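Local coordinates for protein immunoreactive 84kD antigen PG93 (Porphyromonas gingivalis, PDB 5M11) that serves as an essential surface component of the bacterial type IX secretion system and carries bound zinc and calcium ions, at residues Y534-S548 with V588-K601. Residues are numbered along the deposited sequence; the frame is centred on the assembly and turned at random.
Sequences YAMAVDHNGSVWMGS and VTVTDIVVDKLNHK. With ZN (zinc ion), chain E; PG4 (tetraethylene glycol), chain P.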
loop_
_atom_site.group_PDB
_atom_site.type_symbol
_atom_site.label_atom_id
_atom_site.label_comp_id
_atom_site.label_asym_id
_atom_site.label_seq_id
_atom_site.Cartn_x
_atom_site.Cartn_y
_atom_site.Cartn_z
ATOM N N TYR A 534 19.387 -6.893 -4.071
ATOM C CA TYR A 534 18.379 -5.841 -3.884
ATOM C C TYR A 534 18.460 -5.174 -2.536
ATOM O O TYR A 534 18.152 -3.987 -2.445
ATOM C CB TYR A 534 16.957 -6.391 -4.081
ATOM C CG TYR A 534 16.714 -7.073 -5.410
ATOM C CD1 TYR A 534 16.688 -6.343 -6.596
ATOM C CD2 TYR A 534 16.457 -8.437 -5.477
ATOM C CE1 TYR A 534 16.445 -6.962 -7.821
ATOM C CE2 TYR A 534 16.227 -9.070 -6.699
ATOM C CZ TYR A 534 16.219 -8.327 -7.869
ATOM O OH TYR A 534 16.003 -8.939 -9.082
ATOM N N ALA A 535 18.852 -5.925 -1.497
ATOM C CA ALA A 535 18.921 -5.439 -0.129
ATOM C C ALA A 535 20.217 -5.826 0.551
ATOM O O ALA A 535 20.783 -6.856 0.207
ATOM C CB ALA A 535 17.750 -5.997 0.658
ATOM N N MET A 536 20.664 -5.010 1.540
ATOM C CA MET A 536 21.876 -5.171 2.379
ATOM C C MET A 536 21.649 -4.643 3.790
ATOM O O MET A 536 21.065 -3.567 3.930
ATOM C CB MET A 536 23.051 -4.407 1.788
ATOM C CG MET A 536 23.585 -5.003 0.551
ATOM S SD MET A 536 24.836 -3.910 -0.107
ATOM C CE MET A 536 25.296 -4.840 -1.386
ATOM N N ALA A 537 22.130 -5.359 4.830
ATOM C CA ALA A 537 21.958 -4.939 6.222
ATOM C C ALA A 537 23.098 -5.393 7.079
ATOM O O ALA A 537 23.479 -6.557 6.985
ATOM C CB ALA A 537 20.657 -5.503 6.781
ATOM N N VAL A 538 23.613 -4.521 7.962
ATOM C CA VAL A 538 24.688 -4.927 8.869
ATOM C C VAL A 538 24.064 -5.347 10.230
ATOM O O VAL A 538 23.314 -4.588 10.858
ATOM C CB VAL A 538 25.868 -3.906 8.988
ATOM C CG1 VAL A 538 25.576 -2.750 9.930
ATOM C CG2 VAL A 538 27.169 -4.614 9.372
ATOM N N ASP A 539 24.328 -6.581 10.651
ATOM C CA ASP A 539 23.770 -7.005 11.920
ATOM C C ASP A 539 24.738 -6.636 13.054
ATOM O O ASP A 539 25.735 -5.955 12.801
ATOM C CB ASP A 539 23.401 -8.494 11.888
ATOM C CG ASP A 539 24.505 -9.514 12.029
ATOM O OD1 ASP A 539 25.689 -9.108 12.132
ATOM O OD2 ASP A 539 24.189 -10.728 12.043
ATOM N N HIS A 540 24.449 -7.063 14.296
ATOM C CA HIS A 540 25.302 -6.747 15.444
ATOM C C HIS A 540 26.615 -7.555 15.444
ATOM O O HIS A 540 27.580 -7.114 16.070
ATOM C CB HIS A 540 24.558 -6.973 16.763
ATOM C CG HIS A 540 23.264 -6.236 16.879
ATOM N ND1 HIS A 540 22.226 -6.729 17.653
ATOM C CD2 HIS A 540 22.870 -5.074 16.309
ATOM C CE1 HIS A 540 21.246 -5.847 17.544
ATOM N NE2 HIS A 540 21.580 -4.841 16.734
ATOM N N ASN A 541 26.654 -8.715 14.734
ATOM C CA ASN A 541 27.824 -9.606 14.629
ATOM C C ASN A 541 28.790 -9.183 13.479
ATOM O O ASN A 541 29.586 -10.009 12.994
ATOM C CB ASN A 541 27.368 -11.064 14.424
ATOM C CG ASN A 541 26.614 -11.674 15.577
ATOM O OD1 ASN A 541 26.868 -11.378 16.752
ATOM N ND2 ASN A 541 25.702 -12.594 15.261
ATOM N N GLY A 542 28.702 -7.912 13.070
ATOM C CA GLY A 542 29.501 -7.333 11.996
ATOM C C GLY A 542 29.363 -8.019 10.649
ATOM O O GLY A 542 30.302 -7.980 9.842
ATOM N N SER A 543 28.181 -8.670 10.409
ATOM C CA SER A 543 27.819 -9.402 9.185
ATOM C C SER A 543 26.960 -8.555 8.246
ATOM O O SER A 543 26.079 -7.824 8.725
ATOM C CB SER A 543 27.055 -10.677 9.521
ATOM O OG SER A 543 27.687 -11.452 10.521
ATOM N N VAL A 544 27.196 -8.649 6.913
ATOM C CA VAL A 544 26.367 -7.901 5.974
ATOM C C VAL A 544 25.461 -8.898 5.279
ATOM O O VAL A 544 25.882 -9.613 4.379
ATOM C CB VAL A 544 27.096 -6.934 5.009
ATOM C CG1 VAL A 544 26.136 -6.386 3.957
ATOM C CG2 VAL A 544 27.693 -5.774 5.787
ATOM N N TRP A 545 24.223 -8.973 5.758
ATOM C CA TRP A 545 23.217 -9.853 5.217
ATOM C C TRP A 545 22.663 -9.208 3.989
ATOM O O TRP A 545 22.229 -8.055 4.051
ATOM C CB TRP A 545 22.120 -10.129 6.255
ATOM C CG TRP A 545 22.612 -10.964 7.385
ATOM C CD1 TRP A 545 23.158 -10.520 8.555
ATOM C CD2 TRP A 545 22.760 -12.391 7.388
ATOM N NE1 TRP A 545 23.593 -11.588 9.310
ATOM C CE2 TRP A 545 23.365 -12.749 8.615
ATOM C CE3 TRP A 545 22.373 -13.412 6.500
ATOM C CZ2 TRP A 545 23.582 -14.078 8.983
ATOM C CZ3 TRP A 545 22.627 -14.729 6.850
ATOM C CH2 TRP A 545 23.207 -15.051 8.086
ATOM N N MET A 546 22.732 -9.910 2.852
ATOM C CA MET A 546 22.181 -9.361 1.618
ATOM C C MET A 546 21.138 -10.286 1.025
ATOM O O MET A 546 21.216 -11.509 1.174
ATOM C CB MET A 546 23.240 -8.974 0.576
ATOM C CG MET A 546 24.323 -9.962 0.379
ATOM S SD MET A 546 25.739 -9.042 -0.234
ATOM C CE MET A 546 26.705 -8.985 1.207
ATOM N N GLY A 547 20.138 -9.657 0.422
ATOM C CA GLY A 547 19.015 -10.312 -0.215
ATOM C C GLY A 547 19.130 -10.156 -1.704
ATOM O O GLY A 547 19.612 -9.129 -2.187
ATOM N N SER A 548 18.705 -11.179 -2.427
ATOM C CA SER A 548 18.787 -11.235 -3.876
ATOM C C SER A 548 17.523 -11.858 -4.497
ATOM O O SER A 548 16.517 -12.064 -3.811
ATOM C CB SER A 548 20.023 -12.044 -4.280
ATOM O OG SER A 548 19.851 -13.437 -4.069
ATOM N N VAL A 588 13.254 -16.946 -4.044
ATOM C CA VAL A 588 12.384 -15.907 -3.492
ATOM C C VAL A 588 13.126 -14.576 -3.609
ATOM O O VAL A 588 14.234 -14.448 -3.069
ATOM C CB VAL A 588 11.991 -16.222 -2.024
ATOM C CG1 VAL A 588 11.386 -15.011 -1.336
ATOM C CG2 VAL A 588 11.044 -17.406 -1.941
ATOM N N THR A 589 12.532 -13.590 -4.310
ATOM C CA THR A 589 13.133 -12.262 -4.491
ATOM C C THR A 589 12.952 -11.444 -3.199
ATOM O O THR A 589 11.828 -11.120 -2.809
ATOM C CB THR A 589 12.555 -11.597 -5.736
ATOM O OG1 THR A 589 12.948 -12.375 -6.868
ATOM C CG2 THR A 589 13.020 -10.175 -5.912
ATOM N N VAL A 590 14.079 -11.156 -2.526
ATOM C CA VAL A 590 14.152 -10.400 -1.267
ATOM C C VAL A 590 14.401 -8.912 -1.614
ATOM O O VAL A 590 15.424 -8.574 -2.220
ATOM C CB VAL A 590 15.223 -10.989 -0.285
ATOM C CG1 VAL A 590 15.488 -10.060 0.904
ATOM C CG2 VAL A 590 14.815 -12.369 0.206
ATOM N N THR A 591 13.444 -8.046 -1.222
ATOM C CA THR A 591 13.429 -6.607 -1.498
ATOM C C THR A 591 14.058 -5.786 -0.346
ATOM O O THR A 591 14.750 -4.799 -0.620
ATOM C CB THR A 591 11.997 -6.164 -1.775
ATOM O OG1 THR A 591 11.198 -6.544 -0.664
ATOM C CG2 THR A 591 11.421 -6.797 -3.025
ATOM N N ASP A 592 13.820 -6.175 0.930
ATOM C CA ASP A 592 14.402 -5.458 2.073
ATOM C C ASP A 592 14.708 -6.375 3.249
ATOM O O ASP A 592 14.113 -7.454 3.393
ATOM C CB ASP A 592 13.522 -4.277 2.552
ATOM C CG ASP A 592 14.324 -3.041 2.990
ATOM O OD1 ASP A 592 15.582 -3.095 2.955
ATOM O OD2 ASP A 592 13.697 -2.012 3.330
ATOM N N ILE A 593 15.677 -5.932 4.076
ATOM C CA ILE A 593 16.148 -6.586 5.306
ATOM C C ILE A 593 16.339 -5.495 6.373
ATOM O O ILE A 593 16.962 -4.465 6.112
ATOM C CB ILE A 593 17.450 -7.472 5.133
ATOM C CG1 ILE A 593 17.367 -8.406 3.910
ATOM C CG2 ILE A 593 17.757 -8.291 6.406
ATOM C CD1 ILE A 593 18.647 -8.651 3.223
ATOM N N VAL A 594 15.823 -5.761 7.580
ATOM C CA VAL A 594 15.923 -4.931 8.775
ATOM C C VAL A 594 16.338 -5.867 9.933
ATOM O O VAL A 594 15.935 -7.032 9.934
ATOM C CB VAL A 594 14.598 -4.176 8.987
ATOM C CG1 VAL A 594 14.299 -3.919 10.455
ATOM C CG2 VAL A 594 14.605 -2.878 8.199
ATOM N N VAL A 595 17.201 -5.390 10.863
ATOM C CA VAL A 595 17.716 -6.220 11.963
ATOM C C VAL A 595 17.237 -5.706 13.355
ATOM O O VAL A 595 17.429 -4.533 13.716
ATOM C CB VAL A 595 19.267 -6.356 11.899
ATOM C CG1 VAL A 595 19.804 -7.191 13.059
ATOM C CG2 VAL A 595 19.719 -6.953 10.566
ATOM N N ASP A 596 16.639 -6.645 14.121
ATOM C CA ASP A 596 16.113 -6.553 15.493
ATOM C C ASP A 596 17.141 -6.142 16.533
ATOM O O ASP A 596 18.343 -6.277 16.332
ATOM C CB ASP A 596 15.624 -7.964 15.940
ATOM C CG ASP A 596 14.130 -8.195 16.014
ATOM O OD1 ASP A 596 13.368 -7.323 15.535
ATOM O OD2 ASP A 596 13.714 -9.261 16.551
ATOM N N LYS A 597 16.626 -5.792 17.712
ATOM C CA LYS A 597 17.324 -5.512 18.963
ATOM C C LYS A 597 17.871 -6.861 19.456
ATOM O O LYS A 597 18.904 -6.918 20.135
ATOM C CB LYS A 597 16.299 -4.899 19.940
ATOM C CG LYS A 597 16.791 -4.557 21.333
ATOM C CD LYS A 597 15.644 -4.030 22.216
ATOM C CE LYS A 597 14.790 -5.109 22.856
ATOM N NZ LYS A 597 15.456 -5.743 24.027
ATOM N N LEU A 598 17.167 -7.961 19.060
ATOM C CA LEU A 598 17.520 -9.348 19.368
ATOM C C LEU A 598 18.449 -9.929 18.321
ATOM O O LEU A 598 18.791 -11.112 18.416
ATOM C CB LEU A 598 16.273 -10.234 19.471
ATOM C CG LEU A 598 15.193 -9.858 20.475
ATOM C CD1 LEU A 598 14.090 -10.893 20.459
ATOM C CD2 LEU A 598 15.739 -9.682 21.877
ATOM N N ASN A 599 18.863 -9.107 17.321
ATOM C CA ASN A 599 19.718 -9.488 16.186
ATOM C C ASN A 599 18.959 -10.455 15.219
ATOM O O ASN A 599 19.574 -11.127 14.386
ATOM C CB ASN A 599 21.051 -10.088 16.665
ATOM C CG ASN A 599 22.222 -9.890 15.741
ATOM O OD1 ASN A 599 22.226 -9.035 14.835
ATOM N ND2 ASN A 599 23.275 -10.648 16.010
ATOM N N HIS A 600 17.613 -10.488 15.327
ATOM C CA HIS A 600 16.751 -11.275 14.450
ATOM C C HIS A 600 16.529 -10.476 13.192
ATOM O O HIS A 600 16.744 -9.265 13.209
ATOM C CB HIS A 600 15.426 -11.656 15.129
ATOM C CG HIS A 600 15.557 -12.626 16.267
ATOM N ND1 HIS A 600 14.660 -12.615 17.325
ATOM C CD2 HIS A 600 16.473 -13.600 16.481
ATOM C CE1 HIS A 600 15.051 -13.580 18.139
ATOM N NE2 HIS A 600 16.138 -14.208 17.673
ATOM N N LYS A 601 16.157 -11.134 12.087
ATOM C CA LYS A 601 16.039 -10.452 10.802
ATOM C C LYS A 601 14.613 -10.391 10.265
ATOM O O LYS A 601 13.953 -11.418 10.151
ATOM C CB LYS A 601 16.948 -11.146 9.773
ATOM C CG LYS A 601 18.420 -10.736 9.853
ATOM C CD LYS A 601 19.232 -11.398 10.969
ATOM C CE LYS A 601 20.496 -10.613 11.195
ATOM N NZ LYS A 601 21.375 -11.195 12.245
HETATM ZN ZN ZN E . 17.277 -15.884 18.448
HETATM O O1 PG4 P . 21.048 -11.157 20.926
HETATM C C1 PG4 P . 21.557 -9.850 21.249
HETATM C C2 PG4 P . 22.579 -9.370 20.210
HETATM O O2 PG4 P . 22.603 -7.941 20.151
HETATM C C3 PG4 P . 23.824 -7.411 20.668
HETATM C C4 PG4 P . 23.853 -5.891 20.528
HETATM O O3 PG4 P . 25.018 -5.483 19.804
HETATM C C5 PG4 P . 25.121 -4.064 19.735
HETATM C C6 PG4 P . 25.487 -3.669 18.313
HETATM O O4 PG4 P . 24.529 -2.737 17.817
HETATM C C7 PG4 P . 25.104 -1.924 16.796
HETATM C C8 PG4 P . 24.299 -2.037 15.501
HETATM O O5 PG4 P . 24.807 -3.108 14.692
HETATM O O HOH W 1 15.487 -17.516 18.580
#
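Ile593 stands over the hairpin of strands 534-538 and 544-548 and illustrates how neighbouring antiparallel sheets, probably propeller blades, pack face to face. Its first torsion (chi1 -47°) turns CG1 toward Ala535 and leaves CG2 beside Ala537, 4.0 Å from Ala537 CB; CD1 reaches the backbone of Met546 and Gly547. The small side chains of Ala535 and Ala537 are consistent with the closest approach of 5.2 Å between the axes of strands 534-538 and 589-595. Gly547 gives its CA to Val590 CG1, and beside it Val590 N makes a straight bond to Ser548 O. Val595 continues the apolar row, with CG2 near Ala537 and CG1 against Asp539 CB.

Toward the turn the packing becomes polar. Lys601, bent at chi2, passes its CE over the five-membered ring of Trp545, off-centre, and bridges from NZ to the anti lone pair of Asp539 OD2 at 2.9 Å. Trp545 NE1 reaches the same oxygen from well above the carboxylate plane, so two donors grip it, while Asp539 OD1 takes Ser543 N. Lys601 NZ also binds Asn599 O and, beyond the hairpin, Glu615 O. Asn599 OD1 accepts the nearly straight bond from His540 N at 3.0 Å, its ND2 being held by Glu615 OE2.

The looser, exposed side lies at His540, whose ND1 donates to a tetraethylene glycol, probably from the crystallisation liquor, with a glycol carbon over one ring face. Two leading strands of one antiparallel sheet packed on the first strand of the next are consistent with adjacent beta-propeller blades.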